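Local structure of tungsten-containing formylmethanofuran dehydrogenase 2 subunit C (Methanothermobacter wolfeii, 5T5I) at residues C[2-16]-C[48-60]. The protein is the beta-helical subunit C of a tungsten formylmethanofuran dehydrogenase complex, which probably interconverts carbon dioxide and formylmethanofuran in methanogenesis. Sequence-based numbering, arbitrary orientation.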
ATOM      1  N   SER C   2      -6.690  25.869  63.243  1.00 45.13           N
ATOM      2  CA  SER C   2      -6.492  24.766  64.177  1.00 44.74           C
ATOM      3  C   SER C   2      -6.180  23.478  63.402  1.00 46.38           C
ATOM      4  O   SER C   2      -6.969  23.084  62.532  1.00 43.76           O
ATOM      5  CB  SER C   2      -7.733  24.592  65.042  1.00 49.92           C
ATOM      6  OG  SER C   2      -7.881  25.689  65.926  1.00 65.53           O
ATOM      7  N   GLU C   3      -5.018  22.843  63.694  1.00 42.27           N
ATOM      8  CA  GLU C   3      -4.572  21.624  63.003  1.00 41.27           C
ATOM      9  C   GLU C   3      -4.892  20.368  63.814  1.00 45.30           C
ATOM     10  O   GLU C   3      -4.616  20.343  65.013  1.00 45.64           O
ATOM     11  CB  GLU C   3      -3.054  21.665  62.743  1.00 42.73           C
ATOM     12  CG  GLU C   3      -2.589  22.849  61.912  1.00 50.39           C
ATOM     13  CD  GLU C   3      -1.142  22.792  61.450  1.00 68.28           C
ATOM     14  OE1 GLU C   3      -0.359  21.989  62.008  1.00 58.62           O
ATOM     15  OE2 GLU C   3      -0.791  23.559  60.523  1.00 62.03           O
ATOM     16  N   ILE C   4      -5.490  19.344  63.164  1.00 40.78           N
ATOM     17  CA  ILE C   4      -5.785  18.032  63.753  1.00 40.38           C
ATOM     18  C   ILE C   4      -4.957  17.040  62.920  1.00 43.94           C
ATOM     19  O   ILE C   4      -5.114  16.990  61.699  1.00 42.78           O
ATOM     20  CB  ILE C   4      -7.309  17.718  63.772  1.00 42.65           C
ATOM     21  CG1 ILE C   4      -8.021  18.655  64.775  1.00 44.35           C
ATOM     22  CG2 ILE C   4      -7.568  16.243  64.139  1.00 42.20           C
ATOM     23  CD1 ILE C   4      -9.487  18.848  64.532  1.00 52.09           C
ATOM     24  N   ILE C   5      -4.043  16.304  63.574  1.00 41.10           N
ATOM     25  CA  ILE C   5      -3.113  15.396  62.902  1.00 40.22           C
ATOM     26  C   ILE C   5      -3.582  13.955  62.996  1.00 42.86           C
ATOM     27  O   ILE C   5      -3.769  13.448  64.103  1.00 41.23           O
ATOM     28  CB  ILE C   5      -1.669  15.518  63.482  1.00 44.26           C
ATOM     29  CG1 ILE C   5      -1.238  16.992  63.740  1.00 45.81           C
ATOM     30  CG2 ILE C   5      -0.652  14.794  62.581  1.00 44.23           C
ATOM     31  CD1 ILE C   5      -1.247  17.893  62.552  1.00 50.02           C
ATOM     32  N   LEU C   6      -3.714  13.280  61.838  1.00 38.72           N
ATOM     33  CA  LEU C   6      -4.051  11.866  61.761  1.00 38.32           C
ATOM     34  C   LEU C   6      -2.802  11.148  61.265  1.00 41.22           C
ATOM     35  O   LEU C   6      -2.369  11.399  60.142  1.00 39.28           O
ATOM     36  CB  LEU C   6      -5.213  11.585  60.795  1.00 37.34           C
ATOM     37  CG  LEU C   6      -6.568  12.242  61.058  1.00 42.46           C
ATOM     38  CD1 LEU C   6      -7.622  11.662  60.101  1.00 40.94           C
ATOM     39  CD2 LEU C   6      -7.018  12.035  62.472  1.00 44.92           C
ATOM     40  N   THR C   7      -2.203  10.285  62.088  1.00 37.99           N
ATOM     41  CA  THR C   7      -0.995   9.559  61.686  1.00 38.51           C
ATOM     42  C   THR C   7      -1.430   8.137  61.441  1.00 42.17           C
ATOM     43  O   THR C   7      -1.844   7.464  62.385  1.00 41.28           O
ATOM     44  CB  THR C   7       0.099   9.672  62.734  1.00 49.72           C
ATOM     45  OG1 THR C   7       0.287  11.050  63.043  1.00 46.41           O
ATOM     46  CG2 THR C   7       1.414   9.074  62.264  1.00 51.79           C
ATOM     47  N   PRO C   8      -1.417   7.668  60.185  1.00 39.62           N
ATOM     48  CA  PRO C   8      -1.915   6.316  59.927  1.00 39.54           C
ATOM     49  C   PRO C   8      -1.065   5.208  60.524  1.00 43.45           C
ATOM     50  O   PRO C   8       0.156   5.265  60.488  1.00 42.98           O
ATOM     51  CB  PRO C   8      -1.948   6.212  58.397  1.00 40.33           C
ATOM     52  CG  PRO C   8      -1.132   7.297  57.895  1.00 44.43           C
ATOM     53  CD  PRO C   8      -0.989   8.343  58.945  1.00 41.21           C
ATOM     54  N   LYS C   9      -1.742   4.174  61.028  1.00 39.50           N
ATOM     55  CA  LYS C   9      -1.111   2.937  61.457  1.00 39.06           C
ATOM     56  C   LYS C   9      -1.015   2.126  60.137  1.00 43.21           C
ATOM     57  O   LYS C   9      -1.313   2.681  59.076  1.00 42.26           O
ATOM     58  CB  LYS C   9      -1.979   2.234  62.516  1.00 40.52           C
ATOM     59  CG  LYS C   9      -2.097   3.057  63.796  1.00 45.11           C
ATOM     60  CD  LYS C   9      -3.073   2.457  64.778  1.00 50.01           C
ATOM     61  CE  LYS C   9      -3.161   3.277  66.042  1.00 57.29           C
ATOM     62  NZ  LYS C   9      -4.230   2.780  66.944  1.00 65.28           N
ATOM     63  N   GLU C  10      -0.616   0.854  60.171  1.00 40.36           N
ATOM     64  CA  GLU C  10      -0.520   0.088  58.924  1.00 39.61           C
ATOM     65  C   GLU C  10      -1.885   0.014  58.213  1.00 40.88           C
ATOM     66  O   GLU C  10      -2.886  -0.360  58.828  1.00 39.15           O
ATOM     67  CB  GLU C  10       0.019  -1.330  59.174  1.00 41.63           C
ATOM     68  CG  GLU C  10       0.253  -2.114  57.892  1.00 53.00           C
ATOM     69  CD  GLU C  10       1.112  -3.354  58.044  1.00 77.81           C
ATOM     70  OE1 GLU C  10       1.963  -3.597  57.158  1.00 81.39           O
ATOM     71  OE2 GLU C  10       0.915  -4.099  59.031  1.00 68.03           O
ATOM     72  N   GLN C  11      -1.920   0.387  56.922  1.00 35.21           N
ATOM     73  CA  GLN C  11      -3.162   0.332  56.157  1.00 33.10           C
ATOM     74  C   GLN C  11      -3.538  -1.138  55.928  1.00 36.35           C
ATOM     75  O   GLN C  11      -2.655  -1.953  55.661  1.00 35.20           O
ATOM     76  CB  GLN C  11      -3.022   1.043  54.804  1.00 33.65           C
ATOM     77  CG  GLN C  11      -2.996   2.561  54.905  1.00 39.67           C
ATOM     78  CD  GLN C  11      -4.373   3.161  54.780  1.00 41.16           C
ATOM     79  OE1 GLN C  11      -4.893   3.327  53.667  1.00 28.34           O
ATOM     80  NE2 GLN C  11      -4.974   3.564  55.896  1.00 30.97           N
ATOM     81  N   PRO C  12      -4.828  -1.496  56.054  1.00 32.71           N
ATOM     82  CA  PRO C  12      -5.232  -2.894  55.814  1.00 32.29           C
ATOM     83  C   PRO C  12      -5.312  -3.243  54.327  1.00 35.33           C
ATOM     84  O   PRO C  12      -5.449  -2.340  53.495  1.00 34.71           O
ATOM     85  CB  PRO C  12      -6.620  -2.966  56.464  1.00 33.46           C
ATOM     86  CG  PRO C  12      -7.157  -1.582  56.344  1.00 37.96           C
ATOM     87  CD  PRO C  12      -5.987  -0.641  56.387  1.00 34.14           C
ATOM     88  N   GLU C  13      -5.256  -4.552  53.992  1.00 32.34           N
ATOM     89  CA  GLU C  13      -5.419  -5.033  52.603  1.00 31.81           C
ATOM     90  C   GLU C  13      -6.869  -4.887  52.119  1.00 32.96           C
ATOM     91  O   GLU C  13      -7.094  -4.657  50.928  1.00 31.61           O
ATOM     92  CB  GLU C  13      -4.974  -6.496  52.445  1.00 33.69           C
ATOM     93  CG  GLU C  13      -3.465  -6.685  52.487  1.00 50.81           C
ATOM     94  CD  GLU C  13      -2.956  -7.956  51.833  1.00 78.45           C
ATOM     95  OE1 GLU C  13      -3.748  -8.912  51.661  1.00 82.77           O
ATOM     96  OE2 GLU C  13      -1.753  -7.994  51.490  1.00 70.70           O
ATOM     97  N   VAL C  14      -7.853  -5.061  53.030  1.00 28.86           N
ATOM     98  CA  VAL C  14      -9.263  -4.822  52.736  1.00 27.73           C
ATOM     99  C   VAL C  14      -9.393  -3.309  52.928  1.00 31.57           C
ATOM    100  O   VAL C  14      -9.117  -2.851  54.034  1.00 31.58           O
ATOM    101  CB  VAL C  14     -10.207  -5.595  53.682  1.00 31.66           C
ATOM    102  CG1 VAL C  14     -11.657  -5.156  53.489  1.00 31.12           C
ATOM    103  CG2 VAL C  14     -10.067  -7.093  53.468  1.00 31.63           C
ATOM    104  N   PRO C  15      -9.736  -2.499  51.904  1.00 27.80           N
ATOM    105  CA  PRO C  15      -9.727  -1.037  52.115  1.00 27.10           C
ATOM    106  C   PRO C  15     -10.682  -0.483  53.170  1.00 28.57           C
ATOM    107  O   PRO C  15     -11.677  -1.119  53.530  1.00 28.19           O
ATOM    108  CB  PRO C  15     -10.066  -0.462  50.734  1.00 27.92           C
ATOM    109  CG  PRO C  15      -9.919  -1.573  49.776  1.00 32.80           C
ATOM    110  CD  PRO C  15     -10.069  -2.852  50.509  1.00 28.76           C
ATOM    111  N   LEU C  16     -10.354   0.716  53.654  1.00 24.24           N
ATOM    112  CA  LEU C  16     -11.188   1.482  54.567  1.00 24.85           C
ATOM    113  C   LEU C  16     -12.029   2.441  53.730  1.00 29.21           C
ATOM    114  O   LEU C  16     -11.576   2.896  52.674  1.00 26.81           O
ATOM    115  CB  LEU C  16     -10.323   2.336  55.523  1.00 25.48           C
ATOM    116  CG  LEU C  16      -9.323   1.604  56.424  1.00 29.73           C
ATOM    117  CD1 LEU C  16      -8.493   2.598  57.210  1.00 30.57           C
ATOM    118  CD2 LEU C  16     -10.033   0.659  57.372  1.00 29.59           C
ATOM    119  N   LEU C  48     -12.167   5.245  64.010  1.00 35.09           N
ATOM    120  CA  LEU C  48     -11.053   5.947  63.359  1.00 35.02           C
ATOM    121  C   LEU C  48      -9.740   5.680  64.103  1.00 38.70           C
ATOM    122  O   LEU C  48      -8.725   5.425  63.468  1.00 37.75           O
ATOM    123  CB  LEU C  48     -11.350   7.463  63.296  1.00 35.72           C
ATOM    124  CG  LEU C  48     -10.349   8.363  62.561  1.00 40.90           C
ATOM    125  CD1 LEU C  48     -10.243   8.009  61.091  1.00 41.29           C
ATOM    126  CD2 LEU C  48     -10.775   9.800  62.643  1.00 43.90           C
ATOM    127  N   GLY C  49      -9.806   5.656  65.440  1.00 37.09           N
ATOM    128  CA  GLY C  49      -8.670   5.381  66.320  1.00 37.72           C
ATOM    129  C   GLY C  49      -8.032   4.010  66.150  1.00 40.88           C
ATOM    130  O   GLY C  49      -6.874   3.827  66.530  1.00 39.77           O
ATOM    131  N   ASP C  50      -8.773   3.030  65.596  1.00 37.84           N
ATOM    132  CA  ASP C  50      -8.237   1.687  65.327  1.00 37.09           C
ATOM    133  C   ASP C  50      -7.186   1.713  64.208  1.00 40.27           C
ATOM    134  O   ASP C  50      -6.359   0.809  64.153  1.00 40.00           O
ATOM    135  CB  ASP C  50      -9.356   0.694  64.925  1.00 38.64           C
ATOM    136  CG  ASP C  50     -10.369   0.360  66.011  1.00 51.72           C
ATOM    137  OD1 ASP C  50     -10.009   0.445  67.206  1.00 53.18           O
ATOM    138  OD2 ASP C  50     -11.504  -0.057  65.662  1.00 55.35           O
ATOM    139  N   PHE C  51      -7.239   2.709  63.295  1.00 37.04           N
ATOM    140  CA  PHE C  51      -6.324   2.793  62.148  1.00 35.27           C
ATOM    141  C   PHE C  51      -5.530   4.100  62.051  1.00 38.12           C
ATOM    142  O   PHE C  51      -4.706   4.232  61.140  1.00 35.97           O
ATOM    143  CB  PHE C  51      -7.122   2.528  60.861  1.00 35.53           C
ATOM    144  CG  PHE C  51      -7.472   1.070  60.713  1.00 36.39           C
ATOM    145  CD1 PHE C  51      -6.566   0.175  60.163  1.00 39.00           C
ATOM    146  CD2 PHE C  51      -8.685   0.578  61.178  1.00 37.41           C
ATOM    147  CE1 PHE C  51      -6.887  -1.181  60.036  1.00 39.57           C
ATOM    148  CE2 PHE C  51      -9.003  -0.776  61.049  1.00 39.52           C
ATOM    149  CZ  PHE C  51      -8.109  -1.641  60.465  1.00 37.82           C
ATOM    150  N   PHE C  52      -5.722   5.044  62.998  1.00 35.17           N
ATOM    151  CA  PHE C  52      -4.994   6.312  63.015  1.00 34.92           C
ATOM    152  C   PHE C  52      -4.699   6.760  64.428  1.00 41.14           C
ATOM    153  O   PHE C  52      -5.576   6.654  65.287  1.00 40.93           O
ATOM    154  CB  PHE C  52      -5.816   7.442  62.362  1.00 35.39           C
ATOM    155  CG  PHE C  52      -6.097   7.248  60.893  1.00 34.13           C
ATOM    156  CD1 PHE C  52      -7.210   6.537  60.470  1.00 35.16           C
ATOM    157  CD2 PHE C  52      -5.245   7.768  59.937  1.00 34.74           C
ATOM    158  CE1 PHE C  52      -7.456   6.337  59.112  1.00 35.42           C
ATOM    159  CE2 PHE C  52      -5.483   7.562  58.585  1.00 36.31           C
ATOM    160  CZ  PHE C  52      -6.576   6.834  58.178  1.00 34.40           C
ATOM    161  N   GLU C  53      -3.506   7.344  64.652  1.00 37.64           N
ATOM    162  CA  GLU C  53      -3.193   8.013  65.914  1.00 39.03           C
ATOM    163  C   GLU C  53      -3.801   9.408  65.699  1.00 43.94           C
ATOM    164  O   GLU C  53      -3.797   9.879  64.556  1.00 44.00           O
ATOM    165  CB  GLU C  53      -1.679   8.146  66.152  1.00 41.17           C
ATOM    166  CG  GLU C  53      -0.899   6.839  66.168  1.00 51.85           C
ATOM    167  CD  GLU C  53      -1.010   6.000  67.427  1.00 72.25           C
ATOM    168  OE1 GLU C  53      -1.780   6.373  68.342  1.00 72.57           O
ATOM    169  OE2 GLU C  53      -0.318   4.958  67.494  1.00 65.76           O
ATOM    170  N   VAL C  54      -4.370  10.035  66.736  1.00 40.28           N
ATOM    171  CA  VAL C  54      -4.999  11.360  66.619  1.00 40.32           C
ATOM    172  C   VAL C  54      -4.400  12.320  67.656  1.00 46.78           C
ATOM    173  O   VAL C  54      -4.273  11.950  68.820  1.00 45.98           O
ATOM    174  CB  VAL C  54      -6.547  11.291  66.767  1.00 43.48           C
ATOM    175  CG1 VAL C  54      -7.193  12.643  66.443  1.00 42.59           C
ATOM    176  CG2 VAL C  54      -7.151  10.191  65.886  1.00 42.76           C
ATOM    177  N   SER C  55      -4.065  13.558  67.228  1.00 44.31           N
ATOM    178  CA  SER C  55      -3.553  14.625  68.091  1.00 45.40           C
ATOM    179  C   SER C  55      -3.900  16.003  67.494  1.00 49.76           C
ATOM    180  O   SER C  55      -4.385  16.083  66.360  1.00 47.82           O
ATOM    181  CB  SER C  55      -2.039  14.501  68.270  1.00 49.38           C
ATOM    182  OG  SER C  55      -1.347  14.682  67.048  1.00 57.15           O
ATOM    183  N   GLY C  56      -3.651  17.063  68.260  1.00 48.08           N
ATOM    184  CA  GLY C  56      -3.882  18.434  67.816  1.00 48.50           C
ATOM    185  C   GLY C  56      -4.873  19.215  68.644  1.00 53.66           C
ATOM    186  O   GLY C  56      -5.118  18.880  69.803  1.00 54.12           O
ATOM    187  N   GLU C  57      -5.459  20.262  68.037  1.00 50.96           N
ATOM    188  CA  GLU C  57      -6.376  21.181  68.721  1.00 51.32           C
ATOM    189  C   GLU C  57      -7.784  21.207  68.109  1.00 52.89           C
ATOM    190  O   GLU C  57      -7.931  21.539  66.935  1.00 52.32           O
ATOM    191  CB  GLU C  57      -5.798  22.622  68.779  1.00 53.77           C
ATOM    192  CG  GLU C  57      -5.134  23.128  67.501  1.00 64.83           C
ATOM    193  CD  GLU C  57      -4.677  24.576  67.520  1.00 92.87           C
ATOM    194  OE1 GLU C  57      -5.215  25.376  68.320  1.00 77.53           O
ATOM    195  OE2 GLU C  57      -3.790  24.916  66.704  1.00 94.28           O
ATOM    196  N   PRO C  58      -8.844  20.951  68.895  1.00 48.82           N
ATOM    197  CA  PRO C  58     -10.200  21.049  68.343  1.00 47.71           C
ATOM    198  C   PRO C  58     -10.637  22.474  67.977  1.00 51.64           C
ATOM    199  O   PRO C  58     -10.032  23.454  68.411  1.00 50.84           O
ATOM    200  CB  PRO C  58     -11.073  20.537  69.502  1.00 49.99           C
ATOM    201  CG  PRO C  58     -10.168  19.769  70.371  1.00 55.15           C
ATOM    202  CD  PRO C  58      -8.894  20.532  70.310  1.00 51.33           C
ATOM    203  N   ALA C  59     -11.719  22.577  67.198  1.00 47.43           N
ATOM    204  CA  ALA C  59     -12.319  23.863  66.837  1.00 47.39           C
ATOM    205  C   ALA C  59     -13.813  23.665  66.602  1.00 49.48           C
ATOM    206  O   ALA C  59     -14.232  22.582  66.181  1.00 48.22           O
ATOM    207  CB  ALA C  59     -11.651  24.450  65.603  1.00 47.63           C
ATOM    208  N   ASP C  60     -14.615  24.690  66.900  1.00 45.11           N
ATOM    209  CA  ASP C  60     -16.071  24.600  66.771  1.00 44.98           C
ATOM    210  C   ASP C  60     -16.612  24.725  65.343  1.00 48.00           C
ATOM    211  O   ASP C  60     -17.694  24.208  65.087  1.00 47.12           O
ATOM    212  CB  ASP C  60     -16.753  25.640  67.672  1.00 47.74           C
ATOM    213  CG  ASP C  60     -16.596  25.352  69.154  1.00 61.16           C
ATOM    214  OD1 ASP C  60     -16.920  24.218  69.575  1.00 62.05           O
ATOM    215  OD2 ASP C  60     -16.199  26.274  69.900  1.00 68.14           O
TER
HETATM  216  O   HOH W   1      -4.061   3.051  58.660  1.00 41.92           O
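The F51 ring carries L16 over one face, L16 CD2 standing 4.0 Å from the ring centroid and only 11° off its normal, a CH-pi contact; E10 O lies at the ring edge, in plane, and P12 CG approaches F51 CE1 obliquely. In the next residue, F52, CG is anti to the carbonyl carbon (chi1 -64°), which lays F52 CD2 3.6 Å from P8 CA; P8 CA and L6 CB come obliquely to this ring, and L48 O lies in plane at its edge. L6 and V54 continue this apolar side, lying side by side with L6 CD2 3.9 Å from V54 CG2.

The backbones illustrate antiparallel pairing: I5 with S55 and T7 with E53 are hydrogen-bonded pairs, each closed by two bonds, while I4–G56, L6–V54 and P8–F52 are non-hydrogen-bonded. Past the last pair, F51 O accepts a nearly straight bond from K9 N (173°, the donor above the carbonyl plane) and a second from a water that also joins K9 O and Q11 NE2; Q11 OE1 is held by N75 N. The extended K9 chain crosses E53 and delivers K9 NZ to G49 O at 2.9 Å; E53 OE2, 4.5 Å from K9 NZ, is too far for a salt bridge.

Strand 3-8 lies between 52-56 and 66-69 at one end of the beta-helix, where helix 31-35 covers I4, L48 and V54, and H41 of strand 38-41 meets F51 edge-to-face.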